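PDB 3BFM: biotin protein ligase-like protein of unknown function from Silicibacter sp., which is of unknown function but belongs to the biotin/lipoate A/B protein ligase family, suggesting a relationship to enzymes that attach biotin or lipoate to proteins. Local coordinates for residues A[125-137]-A[141-153]. Residues are numbered along the deposited sequence; the frame is centred on the assembly and turned at random.
Sequences VGLDLPLWPEGDG and PDETALYAEGCAD
Two consecutive carbonyls where strand 123-130 gives way to loop, those of Pro130 and Leu131, receive the backbone N-H groups of Leu146 and Tyr147 at the start of a 3-10 turn. The hydrogen bond from Leu146 N to Pro130 O is nearly straight (178°), and that from Tyr147 N to Leu131 O lies in the carbonyl plane; both are 2.9 Å long. Beside these bonds the side chains of Trp132 and Tyr147 cross. Tyr147 CB sits over one face of the six-membered ring of Trp132, 3.4 Å from its centroid, as a CH-pi contact, and the phenol ring turns its edge to that same six-membered ring in a T-shaped pair with planes at 60°. The strand belongs to the mixed sheet of the biotin/lipoate ligase-like domain, and the loop leads on to helix 156-175, whose Leu159 touches both Leu129 and Leu146. A chi1 of -164° swings the Leu146 side chain away from its own N, and CD2 comes to lie 3.9 Å from both Leu129 CD2 and Leu131 CD2. With an alanine in place of Tyr147, the indole would probably lose the aromatic edge turned to it and Val154 O its phenol hydroxyl. Ala145 CB fits against the Trp132-Pro133 backbone, while Asp142, bonded through OD1 to Gly105 N, rests OD2 3.7 Å from Pro130 CG.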
ATOM      1  N   VAL A 125      -8.976  11.913  -1.082  1.00 17.17           N
ATOM      2  CA  VAL A 125      -8.506  13.169  -0.486  1.00 15.16           C
ATOM      3  C   VAL A 125      -7.634  13.907  -1.467  1.00 15.80           C
ATOM      4  O   VAL A 125      -6.678  13.349  -1.994  1.00 15.34           O
ATOM      5  CB  VAL A 125      -7.734  12.915   0.827  1.00 14.45           C
ATOM      6  CG1 VAL A 125      -7.132  14.215   1.345  1.00 17.16           C
ATOM      7  CG2 VAL A 125      -8.662  12.300   1.808  1.00 18.88           C
ATOM      8  N   GLY A 126      -7.934  15.173  -1.701  1.00 15.68           N
ATOM      9  CA  GLY A 126      -7.185  15.958  -2.661  1.00 19.31           C
ATOM     10  C   GLY A 126      -6.486  17.120  -2.008  1.00 18.53           C
ATOM     11  O   GLY A 126      -7.029  17.711  -1.066  1.00 23.08           O
ATOM     12  N   LEU A 127      -5.284  17.418  -2.499  1.00 16.10           N
ATOM     13  CA  LEU A 127      -4.501  18.544  -2.068  1.00 14.04           C
ATOM     14  C   LEU A 127      -4.445  19.553  -3.229  1.00 16.84           C
ATOM     15  O   LEU A 127      -4.220  19.164  -4.385  1.00 15.14           O
ATOM     16  CB  LEU A 127      -3.077  18.052  -1.707  1.00 15.99           C
ATOM     17  CG  LEU A 127      -2.056  19.145  -1.408  1.00 17.28           C
ATOM     18  CD1 LEU A 127      -2.493  19.956  -0.156  1.00 15.66           C
ATOM     19  CD2 LEU A 127      -0.599  18.591  -1.239  1.00 17.13           C
ATOM     20  N   ASP A 128      -4.729  20.826  -2.935  1.00 15.32           N
ATOM     21  CA  ASP A 128      -4.468  21.910  -3.875  1.00 18.09           C
ATOM     22  C   ASP A 128      -3.570  22.929  -3.142  1.00 16.53           C
ATOM     23  O   ASP A 128      -3.929  23.424  -2.081  1.00 22.06           O
ATOM     24  CB  ASP A 128      -5.757  22.563  -4.325  1.00 20.88           C
ATOM     25  CG  ASP A 128      -6.543  21.715  -5.338  1.00 33.09           C
ATOM     26  OD1 ASP A 128      -7.071  20.639  -4.980  1.00 44.94           O
ATOM     27  OD2 ASP A 128      -6.668  22.163  -6.500  1.00 50.74           O
ATOM     28  N   LEU A 129      -2.390  23.204  -3.694  1.00 17.96           N
ATOM     29  CA  LEU A 129      -1.467  24.083  -3.036  1.00 16.51           C
ATOM     30  C   LEU A 129      -0.894  25.074  -4.039  1.00 17.37           C
ATOM     31  O   LEU A 129      -0.201  24.669  -5.002  1.00 17.00           O
ATOM     32  CB  LEU A 129      -0.341  23.274  -2.360  1.00 16.61           C
ATOM     33  CG  LEU A 129       0.719  23.987  -1.529  1.00 15.79           C
ATOM     34  CD1 LEU A 129       0.100  24.472  -0.200  1.00 20.46           C
ATOM     35  CD2 LEU A 129       1.976  23.116  -1.219  1.00 18.05           C
ATOM     36  N   PRO A 130      -1.180  26.362  -3.825  1.00 15.51           N
ATOM     37  CA  PRO A 130      -0.521  27.369  -4.642  1.00 18.85           C
ATOM     38  C   PRO A 130       0.937  27.540  -4.312  1.00 16.23           C
ATOM     39  O   PRO A 130       1.299  27.600  -3.166  1.00 16.42           O
ATOM     40  CB  PRO A 130      -1.297  28.632  -4.311  1.00 18.81           C
ATOM     41  CG  PRO A 130      -1.816  28.431  -2.939  1.00 21.02           C
ATOM     42  CD  PRO A 130      -2.083  26.967  -2.820  1.00 19.63           C
ATOM     43  N   LEU A 131       1.774  27.615  -5.346  1.00 16.46           N
ATOM     44  CA  LEU A 131       3.219  27.731  -5.169  1.00 17.12           C
ATOM     45  C   LEU A 131       3.647  29.175  -5.383  1.00 17.56           C
ATOM     46  O   LEU A 131       4.406  29.697  -4.589  1.00 19.90           O
ATOM     47  CB  LEU A 131       3.924  26.810  -6.131  1.00 20.01           C
ATOM     48  CG  LEU A 131       3.615  25.322  -5.950  1.00 18.21           C
ATOM     49  CD1 LEU A 131       4.357  24.529  -7.069  1.00 23.03           C
ATOM     50  CD2 LEU A 131       4.005  24.797  -4.584  1.00 15.80           C
ATOM     51  N   TRP A 132       3.165  29.800  -6.447  1.00 15.50           N
ATOM     52  CA  TRP A 132       3.274  31.246  -6.645  1.00 17.52           C
ATOM     53  C   TRP A 132       1.868  31.830  -6.736  1.00 20.26           C
ATOM     54  O   TRP A 132       0.939  31.132  -7.128  1.00 20.64           O
ATOM     55  CB  TRP A 132       3.963  31.539  -7.964  1.00 19.94           C
ATOM     56  CG  TRP A 132       5.380  31.088  -7.989  1.00 19.77           C
ATOM     57  CD1 TRP A 132       5.901  30.125  -8.783  1.00 24.19           C
ATOM     58  CD2 TRP A 132       6.473  31.607  -7.217  1.00 23.32           C
ATOM     59  NE1 TRP A 132       7.233  30.009  -8.548  1.00 22.63           N
ATOM     60  CE2 TRP A 132       7.606  30.906  -7.594  1.00 16.05           C
ATOM     61  CE3 TRP A 132       6.599  32.613  -6.252  1.00 19.31           C
ATOM     62  CZ2 TRP A 132       8.868  31.142  -7.015  1.00 20.94           C
ATOM     63  CZ3 TRP A 132       7.832  32.848  -5.678  1.00 25.56           C
ATOM     64  CH2 TRP A 132       8.956  32.114  -6.065  1.00 23.60           C
ATOM     65  N   PRO A 133       1.698  33.100  -6.386  1.00 25.14           N
ATOM     66  CA  PRO A 133       0.312  33.613  -6.424  1.00 29.28           C
ATOM     67  C   PRO A 133      -0.202  33.768  -7.846  1.00 35.04           C
ATOM     68  O   PRO A 133       0.534  34.204  -8.703  1.00 37.40           O
ATOM     69  CB  PRO A 133       0.413  34.982  -5.740  1.00 30.72           C
ATOM     70  CG  PRO A 133       1.743  35.025  -5.101  1.00 31.61           C
ATOM     71  CD  PRO A 133       2.638  34.109  -5.887  1.00 25.43           C
ATOM     72  N   GLU A 134      -1.445  33.384  -8.089  1.00 40.04           N
ATOM     73  CA  GLU A 134      -2.071  33.627  -9.391  1.00 45.79           C
ATOM     74  C   GLU A 134      -2.653  35.035  -9.396  1.00 49.73           C
ATOM     75  O   GLU A 134      -3.560  35.328  -8.620  1.00 51.13           O
ATOM     76  CB  GLU A 134      -3.151  32.585  -9.683  1.00 47.18           C
ATOM     77  CG  GLU A 134      -4.065  32.268  -8.520  1.00 46.60           C
ATOM     78  N   GLY A 135      -2.119  35.908 -10.249  1.00 53.07           N
ATOM     79  CA  GLY A 135      -2.522  37.325 -10.279  1.00 57.16           C
ATOM     80  C   GLY A 135      -3.368  37.720 -11.480  1.00 59.62           C
ATOM     81  O   GLY A 135      -3.513  38.918 -11.790  1.00 60.23           O
ATOM     82  N   ASP A 136      -3.940  36.709 -12.137  1.00 61.43           N
ATOM     83  CA  ASP A 136      -4.704  36.886 -13.375  1.00 63.50           C
ATOM     84  C   ASP A 136      -6.108  37.485 -13.168  1.00 64.05           C
ATOM     85  O   ASP A 136      -6.761  37.889 -14.137  1.00 64.19           O
ATOM     86  CB  ASP A 136      -4.824  35.537 -14.102  1.00 63.71           C
ATOM     87  CG  ASP A 136      -5.593  34.493 -13.291  1.00 68.73           C
ATOM     88  OD1 ASP A 136      -5.569  34.556 -12.037  1.00 76.14           O
ATOM     89  OD2 ASP A 136      -6.219  33.605 -13.907  1.00 71.91           O
ATOM     90  N   GLY A 137      -6.567  37.525 -11.916  1.00 64.27           N
ATOM     91  CA  GLY A 137      -7.893  38.039 -11.583  1.00 63.86           C
ATOM     92  C   GLY A 137      -8.953  36.957 -11.446  1.00 63.99           C
ATOM     93  O   GLY A 137     -10.140  37.269 -11.337  1.00 64.17           O
ATOM     94  N   PRO A 141      -9.803  31.904  -2.778  1.00 40.29           N
ATOM     95  CA  PRO A 141      -9.767  32.138  -1.349  1.00 37.78           C
ATOM     96  C   PRO A 141      -8.333  32.342  -0.828  1.00 33.33           C
ATOM     97  O   PRO A 141      -8.142  32.769   0.298  1.00 32.39           O
ATOM     98  CB  PRO A 141     -10.378  30.848  -0.772  1.00 38.07           C
ATOM     99  CG  PRO A 141     -10.060  29.804  -1.757  1.00 42.08           C
ATOM    100  CD  PRO A 141      -9.961  30.473  -3.104  1.00 40.93           C
ATOM    101  N   ASP A 142      -7.319  32.033  -1.629  1.00 31.85           N
ATOM    102  CA  ASP A 142      -5.943  32.030  -1.112  1.00 30.97           C
ATOM    103  C   ASP A 142      -5.402  33.423  -0.857  1.00 30.88           C
ATOM    104  O   ASP A 142      -5.555  34.300  -1.685  1.00 34.00           O
ATOM    105  CB  ASP A 142      -5.009  31.304  -2.094  1.00 31.10           C
ATOM    106  CG  ASP A 142      -5.380  29.831  -2.279  1.00 34.32           C
ATOM    107  OD1 ASP A 142      -5.723  29.158  -1.278  1.00 30.19           O
ATOM    108  OD2 ASP A 142      -5.338  29.362  -3.437  1.00 36.93           O
ATOM    109  N   GLU A 143      -4.723  33.595   0.266  1.00 29.51           N
ATOM    110  CA  GLU A 143      -4.115  34.861   0.648  1.00 30.20           C
ATOM    111  C   GLU A 143      -2.605  34.907   0.413  1.00 31.66           C
ATOM    112  O   GLU A 143      -2.011  35.985   0.385  1.00 31.32           O
ATOM    113  CB  GLU A 143      -4.435  35.134   2.119  1.00 30.63           C
ATOM    114  CG  GLU A 143      -5.912  35.035   2.406  1.00 33.59           C
ATOM    115  CD  GLU A 143      -6.278  35.109   3.895  1.00 35.27           C
ATOM    116  OE1 GLU A 143      -5.655  34.434   4.757  1.00 31.21           O
ATOM    117  OE2 GLU A 143      -7.249  35.838   4.189  1.00 53.69           O
ATOM    118  N   THR A 144      -1.976  33.745   0.247  1.00 26.55           N
ATOM    119  CA  THR A 144      -0.549  33.680  -0.036  1.00 27.02           C
ATOM    120  C   THR A 144      -0.291  32.450  -0.903  1.00 25.16           C
ATOM    121  O   THR A 144      -1.220  31.847  -1.430  1.00 24.47           O
ATOM    122  CB  THR A 144       0.285  33.633   1.259  1.00 26.10           C
ATOM    123  OG1 THR A 144       1.679  33.849   0.969  1.00 29.55           O
ATOM    124  CG2 THR A 144       0.116  32.308   1.989  1.00 27.80           C
ATOM    125  N   ALA A 145       0.978  32.111  -1.058  1.00 25.62           N
ATOM    126  CA  ALA A 145       1.395  30.959  -1.830  1.00 23.64           C
ATOM    127  C   ALA A 145       2.675  30.478  -1.180  1.00 22.49           C
ATOM    128  O   ALA A 145       3.388  31.256  -0.542  1.00 21.62           O
ATOM    129  CB  ALA A 145       1.627  31.314  -3.285  1.00 20.40           C
ATOM    130  N   LEU A 146       2.975  29.199  -1.350  1.00 21.64           N
ATOM    131  CA  LEU A 146       4.073  28.556  -0.655  1.00 20.61           C
ATOM    132  C   LEU A 146       5.404  29.269  -0.811  1.00 22.78           C
ATOM    133  O   LEU A 146       6.111  29.473   0.171  1.00 20.97           O
ATOM    134  CB  LEU A 146       4.259  27.116  -1.133  1.00 22.97           C
ATOM    135  CG  LEU A 146       5.123  26.244  -0.211  1.00 26.77           C
ATOM    136  CD1 LEU A 146       4.431  25.950   1.099  1.00 32.85           C
ATOM    137  CD2 LEU A 146       5.443  24.956  -0.979  1.00 33.84           C
ATOM    138  N   TYR A 147       5.747  29.634  -2.047  1.00 19.46           N
ATOM    139  CA  TYR A 147       7.051  30.211  -2.321  1.00 20.09           C
ATOM    140  C   TYR A 147       7.086  31.680  -1.928  1.00 25.23           C
ATOM    141  O   TYR A 147       8.156  32.292  -1.890  1.00 26.89           O
ATOM    142  CB  TYR A 147       7.461  29.999  -3.789  1.00 18.47           C
ATOM    143  CG  TYR A 147       7.695  28.557  -4.139  1.00 15.65           C
ATOM    144  CD1 TYR A 147       8.168  27.651  -3.200  1.00 26.74           C
ATOM    145  CD2 TYR A 147       7.497  28.091  -5.432  1.00 16.72           C
ATOM    146  CE1 TYR A 147       8.367  26.336  -3.527  1.00 28.24           C
ATOM    147  CE2 TYR A 147       7.703  26.776  -5.777  1.00 22.60           C
ATOM    148  CZ  TYR A 147       8.153  25.895  -4.831  1.00 24.31           C
ATOM    149  OH  TYR A 147       8.360  24.567  -5.188  1.00 22.83           O
ATOM    150  N   ALA A 148       5.921  32.241  -1.630  1.00 24.62           N
ATOM    151  CA  ALA A 148       5.846  33.575  -1.053  1.00 26.62           C
ATOM    152  C   ALA A 148       6.152  33.544   0.449  1.00 30.65           C
ATOM    153  O   ALA A 148       6.431  34.587   1.034  1.00 31.70           O
ATOM    154  CB  ALA A 148       4.455  34.205  -1.318  1.00 26.47           C
ATOM    155  N   GLU A 149       6.125  32.361   1.063  1.00 28.74           N
ATOM    156  CA  GLU A 149       6.196  32.225   2.534  1.00 31.01           C
ATOM    157  C   GLU A 149       7.481  31.623   3.057  1.00 32.61           C
ATOM    158  O   GLU A 149       7.487  31.014   4.127  1.00 35.65           O
ATOM    159  CB  GLU A 149       5.013  31.372   3.025  1.00 30.32           C
ATOM    160  CG  GLU A 149       3.679  32.055   2.846  1.00 35.62           C
ATOM    161  CD  GLU A 149       3.592  33.367   3.635  1.00 34.28           C
ATOM    162  OE1 GLU A 149       4.265  33.473   4.684  1.00 33.62           O
ATOM    163  OE2 GLU A 149       2.855  34.272   3.189  1.00 37.49           O
ATOM    164  N   GLY A 150       8.562  31.777   2.302  1.00 34.22           N
ATOM    165  CA  GLY A 150       9.869  31.323   2.735  1.00 35.26           C
ATOM    166  C   GLY A 150      10.260  29.900   2.394  1.00 36.64           C
ATOM    167  O   GLY A 150      11.242  29.396   2.952  1.00 36.48           O
ATOM    168  N   CYS A 151       9.525  29.259   1.478  1.00 34.34           N
ATOM    169  CA  CYS A 151       9.729  27.836   1.172  1.00 32.54           C
ATOM    170  C   CYS A 151      10.307  27.628  -0.214  1.00 35.58           C
ATOM    171  O   CYS A 151      10.086  26.586  -0.831  1.00 33.93           O
ATOM    172  CB  CYS A 151       8.420  27.073   1.290  1.00 32.31           C
ATOM    173  SG  CYS A 151       7.699  27.133   2.912  1.00 33.03           S
ATOM    174  N   ALA A 152      11.057  28.612  -0.700  1.00 36.92           N
ATOM    175  CA  ALA A 152      11.620  28.548  -2.038  1.00 38.04           C
ATOM    176  C   ALA A 152      12.564  27.347  -2.240  1.00 37.84           C
ATOM    177  O   ALA A 152      12.715  26.875  -3.365  1.00 41.00           O
ATOM    178  CB  ALA A 152      12.318  29.884  -2.391  1.00 39.23           C
ATOM    179  N   ASP A 153      13.165  26.820  -1.176  1.00 35.47           N
ATOM    180  CA  ASP A 153      14.019  25.640  -1.319  1.00 33.19           C
ATOM    181  C   ASP A 153      13.237  24.311  -1.256  1.00 32.67           C
ATOM    182  O   ASP A 153      13.845  23.240  -1.223  1.00 30.31           O
ATOM    183  CB  ASP A 153      15.104  25.634  -0.246  1.00 36.35           C
TER